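Long-range contacts in TonB-dependent siderophore receptor (Pseudomonas aeruginosa 39016, PDB 5NEC), which probably takes up iron-loaded siderophores across the outer membrane through a plugged beta-barrel in a TonB-dependent manner: residues Tyr311-Pro316 with Arg331-Val336; Gln153-Asn158 with Asp177-Phe182; Leu74-Gly79 with Lys597-Tyr602; His255-Pro260 with Thr672-Asp677. All blocks are in the same frame, centred on the assembly; numbering follows the deposited sequence.

How the contacts relate
The four contacts illustrate how a TonB-dependent receptor holds one chain together by pairing barrel neighbours and by tying plug, linker and loops to the wall. Contact 3 opens first along the chain, in the plug, and reaches across to strand 596-609; contacts 2 and 1 fall in the interval it spans. Contact 4 crosses contact 3, since it opens within that interval and closes beyond it, on strand 674-688. Contacts 1 and 4, centres about 23 Å apart, lie toward the probably extracellular end, whereas contact 2, centred about 51 Å from contact 4, fastens the linker at the other end. Contact 3 lies closer to the middle, its centre about 26 Å from that of contact 4.

Contact 1: Tyr311-Pro316 with Arg331-Val336; sequences YLWTQP and RQNNRV
One face of the W313 indole carries the side chain of N333, whose CB stands 3.8 Å from the centroid of the W313 six-membered ring, a CH-pi contact 19° off the normal. The N333 amide lies beside the ring, turned 22° from the indole. With CG of N333 anti to the backbone N (chi1 -151°), N333 ND2 gives Q315 OE1 a nearly straight 2.7 Å bond that lies in the donor's amide plane but above the acceptor's carbonyl plane. The same ND2 sits over one face of the R331 guanidinium, near its rim. D318 takes a salt bridge from R331 NE and a hydrogen bond from Q315 NE2, on separate oxygens. Y311 and R335 lie side by side, R335 NH2 meeting Y311 CD2 obliquely at 3.4 Å. On the other face, L312 CD1 presses on Q332 CG at 3.4 Å. Between the faces run backbone bonds, W313 N to N333 O and N333 N to W313 O both 2.8 Å. The face bearing Y311, W313 and Q315 probably looks into the barrel, since Y311 and W313 touch P90 of the plug. The pairing is a beta hairpin, strands 296-316 and 327-354, in the wall of a TonB-dependent receptor barrel.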
loop_
_atom_site.group_PDB
_atom_site.type_symbol
_atom_site.label_atom_id
_atom_site.label_comp_id
_atom_site.label_asym_id
_atom_site.label_seq_id
_atom_site.Cartn_x
_atom_site.Cartn_y
_atom_site.Cartn_z
ATOM N N TYR A 311 -3.087 16.514 -10.955
ATOM C CA TYR A 311 -4.247 16.410 -10.064
ATOM C C TYR A 311 -4.801 17.794 -9.745
ATOM O O TYR A 311 -4.033 18.702 -9.452
ATOM C CB TYR A 311 -3.861 15.769 -8.718
ATOM C CG TYR A 311 -3.376 14.331 -8.722
ATOM C CD1 TYR A 311 -3.365 13.551 -9.884
ATOM C CD2 TYR A 311 -2.943 13.722 -7.537
ATOM C CE1 TYR A 311 -2.930 12.233 -9.867
ATOM C CE2 TYR A 311 -2.514 12.391 -7.515
ATOM C CZ TYR A 311 -2.510 11.660 -8.680
ATOM O OH TYR A 311 -2.092 10.356 -8.704
ATOM N N LEU A 312 -6.128 17.925 -9.773
ATOM C CA LEU A 312 -6.857 19.097 -9.276
ATOM C C LEU A 312 -8.190 18.641 -8.678
ATOM O O LEU A 312 -9.049 18.098 -9.391
ATOM C CB LEU A 312 -7.134 20.075 -10.407
ATOM C CG LEU A 312 -8.096 21.256 -10.177
ATOM C CD1 LEU A 312 -7.581 22.103 -9.067
ATOM C CD2 LEU A 312 -8.259 22.119 -11.413
ATOM N N TRP A 313 -8.380 18.884 -7.386
ATOM C CA TRP A 313 -9.554 18.362 -6.698
ATOM C C TRP A 313 -10.103 19.360 -5.678
ATOM O O TRP A 313 -9.477 20.383 -5.389
ATOM C CB TRP A 313 -9.230 17.002 -6.061
ATOM C CG TRP A 313 -8.411 17.050 -4.823
ATOM C CD1 TRP A 313 -8.871 16.942 -3.557
ATOM C CD2 TRP A 313 -6.992 17.199 -4.726
ATOM N NE1 TRP A 313 -7.833 17.028 -2.660
ATOM C CE2 TRP A 313 -6.660 17.175 -3.349
ATOM C CE3 TRP A 313 -5.957 17.330 -5.666
ATOM C CZ2 TRP A 313 -5.329 17.299 -2.882
ATOM C CZ3 TRP A 313 -4.640 17.449 -5.196
ATOM C CH2 TRP A 313 -4.346 17.440 -3.818
ATOM N N THR A 314 -11.284 19.036 -5.146
ATOM C CA THR A 314 -12.015 19.908 -4.218
ATOM C C THR A 314 -11.966 19.360 -2.792
ATOM O O THR A 314 -12.080 18.163 -2.577
ATOM C CB THR A 314 -13.475 20.053 -4.672
ATOM O OG1 THR A 314 -13.516 20.584 -6.005
ATOM C CG2 THR A 314 -14.277 20.953 -3.719
ATOM N N GLN A 315 -11.772 20.248 -1.826
ATOM C CA GLN A 315 -11.882 19.899 -0.396
ATOM C C GLN A 315 -13.033 20.697 0.212
ATOM O O GLN A 315 -13.098 21.916 0.038
ATOM C CB GLN A 315 -10.603 20.213 0.350
ATOM C CG GLN A 315 -9.385 19.649 -0.334
ATOM C CD GLN A 315 -8.105 19.805 0.458
ATOM O OE1 GLN A 315 -7.054 19.380 -0.014
ATOM N NE2 GLN A 315 -8.171 20.419 1.647
ATOM N N PRO A 316 -13.924 20.017 0.940
ATOM C CA PRO A 316 -15.109 20.692 1.450
ATOM C C PRO A 316 -14.837 21.597 2.646
ATOM O O PRO A 316 -14.571 21.122 3.745
ATOM C CB PRO A 316 -16.032 19.532 1.816
ATOM C CG PRO A 316 -15.128 18.392 2.136
ATOM C CD PRO A 316 -13.826 18.632 1.440
ATOM N N ARG A 331 -12.968 24.640 -1.832
ATOM C CA ARG A 331 -11.548 24.902 -1.880
ATOM C C ARG A 331 -10.915 23.902 -2.857
ATOM O O ARG A 331 -11.281 22.712 -2.960
ATOM C CB ARG A 331 -10.897 24.846 -0.503
ATOM C CG ARG A 331 -9.708 23.945 -0.313
ATOM C CD ARG A 331 -8.375 24.424 -0.837
ATOM N NE ARG A 331 -7.395 23.998 0.166
ATOM C CZ ARG A 331 -6.081 23.867 0.018
ATOM N NH1 ARG A 331 -5.460 24.153 -1.123
ATOM N NH2 ARG A 331 -5.385 23.445 1.053
ATOM N N GLN A 332 -9.934 24.425 -3.540
ATOM C CA GLN A 332 -9.303 23.794 -4.648
ATOM C C GLN A 332 -7.931 23.384 -4.157
ATOM O O GLN A 332 -7.220 24.178 -3.566
ATOM C CB GLN A 332 -9.257 24.846 -5.752
ATOM C CG GLN A 332 -8.270 24.634 -6.831
ATOM C CD GLN A 332 -6.850 24.934 -6.444
ATOM O OE1 GLN A 332 -6.013 24.048 -6.567
ATOM N NE2 GLN A 332 -6.565 26.131 -5.961
ATOM N N ASN A 333 -7.558 22.135 -4.374
ATOM C CA ASN A 333 -6.183 21.724 -4.137
ATOM C C ASN A 333 -5.675 21.035 -5.381
ATOM O O ASN A 333 -6.463 20.508 -6.182
ATOM C CB ASN A 333 -6.104 20.796 -2.939
ATOM C CG ASN A 333 -4.760 20.876 -2.216
ATOM O OD1 ASN A 333 -3.759 21.377 -2.741
ATOM N ND2 ASN A 333 -4.741 20.388 -0.992
ATOM N N ASN A 334 -4.360 21.073 -5.566
ATOM C CA ASN A 334 -3.768 20.551 -6.789
ATOM C C ASN A 334 -2.316 20.164 -6.631
ATOM O O ASN A 334 -1.626 20.591 -5.696
ATOM C CB ASN A 334 -3.897 21.564 -7.928
ATOM C CG ASN A 334 -2.988 22.751 -7.756
ATOM O OD1 ASN A 334 -1.786 22.661 -7.990
ATOM N ND2 ASN A 334 -3.551 23.878 -7.372
ATOM N N ARG A 335 -1.866 19.350 -7.580
ATOM C CA ARG A 335 -0.466 18.991 -7.693
ATOM C C ARG A 335 -0.128 18.551 -9.122
ATOM O O ARG A 335 -0.857 17.767 -9.741
ATOM C CB ARG A 335 -0.119 17.892 -6.710
ATOM C CG ARG A 335 1.384 17.688 -6.582
ATOM C CD ARG A 335 1.792 16.856 -5.377
ATOM N NE ARG A 335 0.779 15.861 -5.006
ATOM C CZ ARG A 335 0.458 14.773 -5.713
ATOM N NH1 ARG A 335 1.042 14.492 -6.880
ATOM N NH2 ARG A 335 -0.487 13.971 -5.250
ATOM N N VAL A 336 0.959 19.110 -9.642
ATOM C CA VAL A 336 1.566 18.662 -10.877
ATOM C C VAL A 336 2.974 18.210 -10.539
ATOM O O VAL A 336 3.752 18.967 -9.963
ATOM C CB VAL A 336 1.594 19.752 -11.945
ATOM C CG1 VAL A 336 2.235 19.210 -13.212
ATOM C CG2 VAL A 336 0.165 20.252 -12.199
#

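Contact 2: Gln153-Asn158 with Asp177-Phe182; sequences QAKAGN and DLNQEF
N179 holds its CG anti to the backbone N (chi1 -175°), which sends its amide across to the backbone of K155, while E181, with CG beside its own N (chi1 -68°) and an extended chain, reaches G157. These two side chains fasten the linker between strand 146-151 of the plug and the first barrel strand, 159-167, to the end of the next barrel strand. The N179 amide behaves much like a peptide group: its OD1 accepts from K155 N at 3.1 Å, in the carbonyl plane and on a lone pair, and its ND2 donates to K155 O at 3.0 Å. A second, weak bond takes ND2 to G157 O. Both polar ends of this buried amide are held, their different partners setting its orientation. Farther along, G157 N donates to E181 OE2 at 3.0 Å, on the anti side and 32° out of the carboxylate plane. K155 and A154 rest against R190 of strand 187-200, which hydrogen-bonds Q153 O and salt-bridges D177. At the strand's end the exchange is reversed: the N158 side chain crosses E181 at about a right angle, and E181 N donates to N158 OD1 at 2.9 Å, from above the carbonyl plane.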
loop_
_atom_site.group_PDB
_atom_site.type_symbol
_atom_site.label_atom_id
_atom_site.label_comp_id
_atom_site.label_asym_id
_atom_site.label_seq_id
_atom_site.Cartn_x
_atom_site.Cartn_y
_atom_site.Cartn_z
ATOM N N GLN A 153 6.457 -12.341 -13.171
ATOM C CA GLN A 153 7.558 -12.419 -14.144
ATOM C C GLN A 153 7.289 -13.566 -15.112
ATOM O O GLN A 153 6.603 -14.537 -14.769
ATOM C CB GLN A 153 8.915 -12.686 -13.454
ATOM C CG GLN A 153 9.445 -11.573 -12.561
ATOM C CD GLN A 153 9.797 -10.285 -13.313
ATOM O OE1 GLN A 153 10.218 -10.311 -14.472
ATOM N NE2 GLN A 153 9.617 -9.154 -12.650
ATOM N N ALA A 154 7.849 -13.448 -16.315
ATOM C CA ALA A 154 7.860 -14.560 -17.266
ATOM C C ALA A 154 8.676 -15.680 -16.663
ATOM O O ALA A 154 9.699 -15.429 -16.018
ATOM C CB ALA A 154 8.436 -14.137 -18.607
ATOM N N LYS A 155 8.182 -16.899 -16.838
ATOM C CA LYS A 155 8.729 -18.074 -16.167
ATOM C C LYS A 155 8.440 -19.321 -17.000
ATOM O O LYS A 155 7.832 -19.217 -18.083
ATOM C CB LYS A 155 8.116 -18.197 -14.780
ATOM C CG LYS A 155 6.604 -18.376 -14.782
ATOM C CD LYS A 155 6.024 -18.315 -13.375
ATOM C CE LYS A 155 4.527 -18.600 -13.395
ATOM N NZ LYS A 155 3.977 -18.771 -12.024
ATOM N N ALA A 156 8.872 -20.487 -16.517
ATOM C CA ALA A 156 8.567 -21.753 -17.199
ATOM C C ALA A 156 7.072 -22.053 -17.136
ATOM O O ALA A 156 6.402 -21.665 -16.180
ATOM C CB ALA A 156 9.357 -22.893 -16.583
ATOM N N GLY A 157 6.557 -22.730 -18.154
ATOM C CA GLY A 157 5.122 -23.024 -18.273
ATOM C C GLY A 157 4.513 -22.331 -19.481
ATOM O O GLY A 157 5.066 -21.351 -19.988
ATOM N N ASN A 158 3.403 -22.868 -19.970
ATOM C CA ASN A 158 2.615 -22.213 -21.001
ATOM C C ASN A 158 1.192 -22.078 -20.465
ATOM O O ASN A 158 0.555 -23.092 -20.140
ATOM C CB ASN A 158 2.636 -23.004 -22.303
ATOM C CG ASN A 158 3.987 -22.969 -22.979
ATOM O OD1 ASN A 158 4.341 -21.993 -23.631
ATOM N ND2 ASN A 158 4.755 -24.037 -22.826
ATOM N N ASP A 177 -3.487 -12.499 -18.945
ATOM C CA ASP A 177 -2.183 -12.899 -18.373
ATOM C C ASP A 177 -1.687 -14.119 -19.173
ATOM O O ASP A 177 -2.060 -15.261 -18.898
ATOM C CB ASP A 177 -2.314 -13.196 -16.864
ATOM C CG ASP A 177 -0.964 -13.475 -16.165
ATOM O OD1 ASP A 177 0.127 -13.273 -16.750
ATOM O OD2 ASP A 177 -0.991 -13.906 -14.984
ATOM N N LEU A 178 -0.863 -13.830 -20.179
ATOM C CA LEU A 178 -0.343 -14.805 -21.140
ATOM C C LEU A 178 1.138 -15.047 -20.896
ATOM O O LEU A 178 1.880 -14.086 -20.834
ATOM C CB LEU A 178 -0.542 -14.240 -22.542
ATOM C CG LEU A 178 0.049 -15.040 -23.696
ATOM C CD1 LEU A 178 -0.921 -15.059 -24.855
ATOM C CD2 LEU A 178 1.411 -14.507 -24.135
ATOM N N ASN A 179 1.556 -16.315 -20.787
ATOM C CA ASN A 179 2.965 -16.704 -20.569
ATOM C C ASN A 179 3.348 -17.869 -21.506
ATOM O O ASN A 179 2.794 -18.957 -21.397
ATOM C CB ASN A 179 3.193 -17.075 -19.093
ATOM C CG ASN A 179 4.661 -17.377 -18.772
ATOM O OD1 ASN A 179 5.382 -16.544 -18.205
ATOM N ND2 ASN A 179 5.111 -18.584 -19.130
ATOM N N GLN A 180 4.309 -17.636 -22.405
ATOM C CA GLN A 180 4.691 -18.588 -23.462
ATOM C C GLN A 180 6.194 -18.850 -23.475
ATOM O O GLN A 180 6.982 -17.916 -23.554
ATOM C CB GLN A 180 4.300 -18.016 -24.825
ATOM C CG GLN A 180 4.074 -19.033 -25.936
ATOM C CD GLN A 180 2.608 -19.165 -26.330
ATOM O OE1 GLN A 180 1.886 -18.169 -26.487
ATOM N NE2 GLN A 180 2.161 -20.398 -26.503
ATOM N N GLU A 181 6.594 -20.123 -23.416
ATOM C CA GLU A 181 8.005 -20.489 -23.635
ATOM C C GLU A 181 8.414 -20.299 -25.098
ATOM O O GLU A 181 7.584 -20.390 -26.004
ATOM C CB GLU A 181 8.278 -21.923 -23.206
ATOM C CG GLU A 181 8.190 -22.142 -21.705
ATOM C CD GLU A 181 8.582 -23.559 -21.271
ATOM O OE1 GLU A 181 8.861 -24.414 -22.138
ATOM O OE2 GLU A 181 8.600 -23.824 -20.040
ATOM N N PHE A 182 9.687 -19.988 -25.305
ATOM C CA PHE A 182 10.306 -19.982 -26.636
ATOM C C PHE A 182 11.815 -20.289 -26.497
ATOM O O PHE A 182 12.285 -20.568 -25.384
ATOM C CB PHE A 182 9.998 -18.677 -27.392
ATOM C CG PHE A 182 10.682 -17.445 -26.829
ATOM C CD1 PHE A 182 10.254 -16.857 -25.643
ATOM C CD2 PHE A 182 11.745 -16.850 -27.508
ATOM C CE1 PHE A 182 10.891 -15.726 -25.145
ATOM C CE2 PHE A 182 12.381 -15.725 -27.004
ATOM C CZ PHE A 182 11.949 -15.163 -25.827
#

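Contact 3: Leu74-Gly79 with Lys597-Tyr602; sequences LRTVPG and KVFAGY
P78 and G601 form the tight half of this junction, in which a turn of the plug domain leans on the inner wall of the surrounding beta-barrel. P78 directs its CB toward strand 596-609, and its CG comes to 3.5 Å from G601 C and equally close to the carbonyl oxygen. Having no side chain, G601 lets the ring settle onto the bare peptide, with P78 CD 4.1 Å from G601 CA. At the other end the fit is looser and rests on F599. Its CG is anti to the backbone N (chi1 -172°), which turns the phenyl inward to cross the T76 side chain at about a right angle. T76 CB lies 3.8 Å from F599 CE2, and V77 CG2 meets the same carbon at the ring edge only at 4.3 Å. T55 and V61 of the plug touch this ring, so it is packed among mixed threonine and valine side chains. A600 and Y602 point away from the plug, to the outer face of the barrel, which probably meets the membrane; both stay partly exposed, with Y602 OH bonded to N639. The segments meet by van der Waals contact, but R75 O reaches the barrel through S642 OG. The plug side is shaped by a type I turn closed by V77 N to L74 O at 3.0 Å, and T76 OG1, although near F599 CE2, is hydrogen-bonded to A73 O.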
loop_
_atom_site.group_PDB
_atom_site.type_symbol
_atom_site.label_atom_id
_atom_site.label_comp_id
_atom_site.label_asym_id
_atom_site.label_seq_id
_atom_site.Cartn_x
_atom_site.Cartn_y
_atom_site.Cartn_z
ATOM N N LEU A 74 -4.988 -4.855 1.102
ATOM C CA LEU A 74 -4.409 -4.733 2.448
ATOM C C LEU A 74 -5.439 -4.634 3.588
ATOM O O LEU A 74 -5.062 -4.716 4.746
ATOM C CB LEU A 74 -3.400 -3.579 2.523
ATOM C CG LEU A 74 -2.074 -3.807 1.794
ATOM C CD1 LEU A 74 -1.318 -2.485 1.674
ATOM C CD2 LEU A 74 -1.197 -4.869 2.466
ATOM N N ARG A 75 -6.729 -4.508 3.272
ATOM C CA ARG A 75 -7.770 -4.621 4.295
ATOM C C ARG A 75 -7.718 -5.954 5.060
ATOM O O ARG A 75 -8.180 -6.022 6.193
ATOM C CB ARG A 75 -9.172 -4.369 3.709
ATOM C CG ARG A 75 -9.923 -5.571 3.124
ATOM C CD ARG A 75 -11.114 -5.102 2.285
ATOM N NE ARG A 75 -12.001 -6.181 1.835
ATOM C CZ ARG A 75 -11.921 -6.855 0.679
ATOM N NH1 ARG A 75 -10.954 -6.644 -0.223
ATOM N NH2 ARG A 75 -12.833 -7.784 0.424
ATOM N N THR A 76 -7.144 -6.995 4.434
ATOM C CA THR A 76 -6.916 -8.300 5.081
ATOM C C THR A 76 -5.802 -8.342 6.139
ATOM O O THR A 76 -5.695 -9.311 6.854
ATOM C CB THR A 76 -6.625 -9.416 4.031
ATOM O OG1 THR A 76 -5.543 -9.023 3.169
ATOM C CG2 THR A 76 -7.848 -9.709 3.202
ATOM N N VAL A 77 -4.965 -7.321 6.218
ATOM C CA VAL A 77 -3.900 -7.265 7.210
ATOM C C VAL A 77 -4.187 -6.101 8.151
ATOM O O VAL A 77 -4.030 -4.939 7.763
ATOM C CB VAL A 77 -2.524 -7.078 6.544
ATOM C CG1 VAL A 77 -1.430 -7.004 7.599
ATOM C CG2 VAL A 77 -2.262 -8.227 5.580
ATOM N N PRO A 78 -4.568 -6.401 9.402
ATOM C CA PRO A 78 -5.036 -5.352 10.316
ATOM C C PRO A 78 -3.938 -4.409 10.753
ATOM O O PRO A 78 -2.772 -4.786 10.793
ATOM C CB PRO A 78 -5.539 -6.152 11.519
ATOM C CG PRO A 78 -4.631 -7.348 11.550
ATOM C CD PRO A 78 -4.364 -7.688 10.106
ATOM N N GLY A 79 -4.320 -3.179 11.076
ATOM C CA GLY A 79 -3.364 -2.152 11.544
ATOM C C GLY A 79 -2.602 -1.370 10.469
ATOM O O GLY A 79 -1.670 -0.627 10.788
ATOM N N LYS A 597 -10.377 -22.845 4.888
ATOM C CA LYS A 597 -9.194 -21.979 4.882
ATOM C C LYS A 597 -9.421 -20.675 5.638
ATOM O O LYS A 597 -10.539 -20.178 5.734
ATOM C CB LYS A 597 -8.768 -21.652 3.450
ATOM C CG LYS A 597 -8.291 -22.869 2.695
ATOM C CD LYS A 597 -7.525 -22.497 1.446
ATOM C CE LYS A 597 -8.448 -21.915 0.392
ATOM N NZ LYS A 597 -7.767 -21.845 -0.928
ATOM N N VAL A 598 -8.332 -20.117 6.153
ATOM C CA VAL A 598 -8.387 -18.897 6.934
ATOM C C VAL A 598 -7.154 -18.001 6.684
ATOM O O VAL A 598 -6.034 -18.489 6.509
ATOM C CB VAL A 598 -8.589 -19.221 8.434
ATOM C CG1 VAL A 598 -7.298 -19.695 9.087
ATOM C CG2 VAL A 598 -9.161 -18.026 9.174
ATOM N N PHE A 599 -7.403 -16.692 6.622
ATOM C CA PHE A 599 -6.360 -15.685 6.594
ATOM C C PHE A 599 -6.853 -14.562 7.494
ATOM O O PHE A 599 -7.844 -13.912 7.184
ATOM C CB PHE A 599 -6.148 -15.207 5.166
ATOM C CG PHE A 599 -4.968 -14.299 4.993
ATOM C CD1 PHE A 599 -3.677 -14.834 4.851
ATOM C CD2 PHE A 599 -5.136 -12.911 4.936
ATOM C CE1 PHE A 599 -2.572 -14.006 4.677
ATOM C CE2 PHE A 599 -4.033 -12.075 4.761
ATOM C CZ PHE A 599 -2.750 -12.622 4.628
ATOM N N ALA A 600 -6.188 -14.371 8.631
ATOM C CA ALA A 600 -6.726 -13.548 9.715
ATOM C C ALA A 600 -5.644 -12.976 10.616
ATOM O O ALA A 600 -4.577 -13.546 10.735
ATOM C CB ALA A 600 -7.725 -14.356 10.540
ATOM N N GLY A 601 -5.920 -11.819 11.221
ATOM C CA GLY A 601 -5.009 -11.209 12.189
ATOM C C GLY A 601 -5.691 -10.265 13.159
ATOM O O GLY A 601 -6.793 -9.781 12.902
ATOM N N TYR A 602 -5.043 -10.015 14.288
ATOM C CA TYR A 602 -5.500 -9.017 15.253
ATOM C C TYR A 602 -4.321 -8.103 15.541
ATOM O O TYR A 602 -3.189 -8.564 15.581
ATOM C CB TYR A 602 -6.032 -9.662 16.554
ATOM C CG TYR A 602 -6.232 -8.646 17.679
ATOM C CD1 TYR A 602 -7.339 -7.787 17.699
ATOM C CD2 TYR A 602 -5.278 -8.497 18.688
ATOM C CE1 TYR A 602 -7.492 -6.828 18.706
ATOM C CE2 TYR A 602 -5.427 -7.550 19.694
ATOM C CZ TYR A 602 -6.529 -6.724 19.703
ATOM O OH TYR A 602 -6.637 -5.795 20.704
#

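Contact 4: His255-Pro260 with Thr672-Asp677; sequences HNPDKP and TVYVPD
K259 lies over one face of the Y674 ring, its CB 4.0 Å from the centroid and 21° off the normal in a CH-pi contact, while P257 meets the CD1 side, P257 CG 3.8 Å from Y674 CD1 and P257 O at the edge in the ring plane. K259 runs alongside the tyrosine, its CD passing 3.5 Å from Y674 OH. The tyrosine CG sits between its backbone N and carbonyl carbon (chi1 81°), and this brings the ring beside P257 and K259. K664 adds a cation-pi contact with the same ring. A second apolar patch pairs P260 CG with V675 CG1 at 4.1 Å, joined by F708 and A717. The arrangement belongs to the loop region of the TonB-dependent barrel, where the long loop ahead of strand 276-291 lies against the start of strand 674-688, distant in sequence. Farther out the backbones bridge through D258, on both sides of V673: D258 N donates to T672 O at 2.8 Å, and Y674 N to D258 O at 3.0 Å, the latter almost in line with the carbonyl. The D258 carboxylate turns from this bridge to R252 and S249, and T672 OG1 bonds D668.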
loop_
_atom_site.group_PDB
_atom_site.type_symbol
_atom_site.label_atom_id
_atom_site.label_comp_id
_atom_site.label_asym_id
_atom_site.label_seq_id
_atom_site.Cartn_x
_atom_site.Cartn_y
_atom_site.Cartn_z
ATOM N N HIS A 255 -10.412 16.991 23.982
ATOM C CA HIS A 255 -11.418 16.484 24.902
ATOM C C HIS A 255 -12.762 16.230 24.215
ATOM O O HIS A 255 -13.436 15.250 24.541
ATOM C CB HIS A 255 -11.536 17.438 26.080
ATOM C CG HIS A 255 -10.222 17.727 26.741
ATOM N ND1 HIS A 255 -9.335 16.737 27.113
ATOM C CD2 HIS A 255 -9.635 18.899 27.070
ATOM C CE1 HIS A 255 -8.259 17.289 27.647
ATOM N NE2 HIS A 255 -8.421 18.601 27.645
ATOM N N ASN A 256 -13.136 17.103 23.270
ATOM C CA ASN A 256 -14.333 16.924 22.428
ATOM C C ASN A 256 -13.932 17.025 20.959
ATOM O O ASN A 256 -14.087 18.073 20.334
ATOM C CB ASN A 256 -15.413 17.954 22.771
ATOM C CG ASN A 256 -15.740 17.946 24.235
ATOM O OD1 ASN A 256 -16.495 17.100 24.717
ATOM N ND2 ASN A 256 -15.132 18.856 24.967
ATOM N N PRO A 257 -13.370 15.936 20.410
ATOM C CA PRO A 257 -12.921 15.986 19.026
ATOM C C PRO A 257 -14.082 15.929 18.041
ATOM O O PRO A 257 -15.118 15.388 18.371
ATOM C CB PRO A 257 -12.024 14.735 18.918
ATOM C CG PRO A 257 -12.603 13.783 19.889
ATOM C CD PRO A 257 -13.041 14.643 21.040
ATOM N N ASP A 258 -13.883 16.467 16.842
ATOM C CA ASP A 258 -14.901 16.406 15.779
ATOM C C ASP A 258 -14.742 15.223 14.806
ATOM O O ASP A 258 -13.651 14.732 14.582
ATOM C CB ASP A 258 -14.951 17.717 14.994
ATOM C CG ASP A 258 -15.838 18.776 15.660
ATOM O OD1 ASP A 258 -16.984 18.453 16.089
ATOM O OD2 ASP A 258 -15.407 19.950 15.704
ATOM N N LYS A 259 -15.868 14.794 14.253
ATOM C CA LYS A 259 -15.946 13.731 13.271
ATOM C C LYS A 259 -16.734 14.208 12.011
ATOM O O LYS A 259 -17.300 15.294 12.019
ATOM C CB LYS A 259 -16.585 12.503 13.917
ATOM C CG LYS A 259 -18.026 12.700 14.358
ATOM C CD LYS A 259 -18.632 11.368 14.768
ATOM C CE LYS A 259 -20.145 11.423 14.871
ATOM N NZ LYS A 259 -20.705 10.127 14.365
ATOM N N PRO A 260 -16.747 13.404 10.924
ATOM C CA PRO A 260 -17.393 13.903 9.710
ATOM C C PRO A 260 -18.846 14.267 9.910
ATOM O O PRO A 260 -19.527 13.612 10.660
ATOM C CB PRO A 260 -17.266 12.730 8.729
ATOM C CG PRO A 260 -16.040 12.032 9.169
ATOM C CD PRO A 260 -16.054 12.131 10.670
ATOM N N THR A 672 -7.809 16.282 17.603
ATOM C CA THR A 672 -9.018 17.132 17.528
ATOM C C THR A 672 -10.016 16.687 16.461
ATOM O O THR A 672 -11.160 17.156 16.452
ATOM C CB THR A 672 -8.667 18.614 17.268
ATOM O OG1 THR A 672 -8.125 18.781 15.948
ATOM C CG2 THR A 672 -7.658 19.125 18.295
ATOM N N VAL A 673 -9.586 15.806 15.558
ATOM C CA VAL A 673 -10.482 15.243 14.534
ATOM C C VAL A 673 -10.249 13.742 14.403
ATOM O O VAL A 673 -9.149 13.244 14.676
ATOM C CB VAL A 673 -10.328 15.927 13.152
ATOM C CG1 VAL A 673 -10.694 17.400 13.246
ATOM C CG2 VAL A 673 -8.917 15.764 12.579
ATOM N N TYR A 674 -11.294 13.026 14.007
ATOM C CA TYR A 674 -11.251 11.569 13.984
ATOM C C TYR A 674 -12.355 11.015 13.109
ATOM O O TYR A 674 -13.293 11.735 12.772
ATOM C CB TYR A 674 -11.363 10.993 15.416
ATOM C CG TYR A 674 -12.768 10.917 15.978
ATOM C CD1 TYR A 674 -13.344 12.015 16.602
ATOM C CD2 TYR A 674 -13.510 9.736 15.903
ATOM C CE1 TYR A 674 -14.630 11.954 17.145
ATOM C CE2 TYR A 674 -14.784 9.651 16.420
ATOM C CZ TYR A 674 -15.341 10.756 17.049
ATOM O OH TYR A 674 -16.615 10.658 17.551
ATOM N N VAL A 675 -12.211 9.743 12.735
ATOM C CA VAL A 675 -13.275 8.982 12.091
ATOM C C VAL A 675 -13.641 7.820 12.989
ATOM O O VAL A 675 -12.753 7.192 13.570
ATOM C CB VAL A 675 -12.925 8.476 10.671
ATOM C CG1 VAL A 675 -12.689 9.659 9.746
ATOM C CG2 VAL A 675 -11.766 7.485 10.662
ATOM N N PRO A 676 -14.945 7.546 13.119
ATOM C CA PRO A 676 -15.366 6.529 14.067
ATOM C C PRO A 676 -14.992 5.099 13.636
ATOM O O PRO A 676 -14.703 4.851 12.473
ATOM C CB PRO A 676 -16.888 6.694 14.096
ATOM C CG PRO A 676 -17.226 7.158 12.727
ATOM C CD PRO A 676 -16.078 8.049 12.307
ATOM N N ASP A 677 -15.013 4.189 14.606
ATOM C CA ASP A 677 -14.827 2.769 14.377
ATOM C C ASP A 677 -15.970 2.182 13.552
ATOM O O ASP A 677 -17.044 2.793 13.468
ATOM C CB ASP A 677 -14.661 2.010 15.714
ATOM C CG ASP A 677 -15.949 1.931 16.553
ATOM O OD1 ASP A 677 -16.799 2.826 16.477
ATOM O OD2 ASP A 677 -16.095 0.959 17.325
#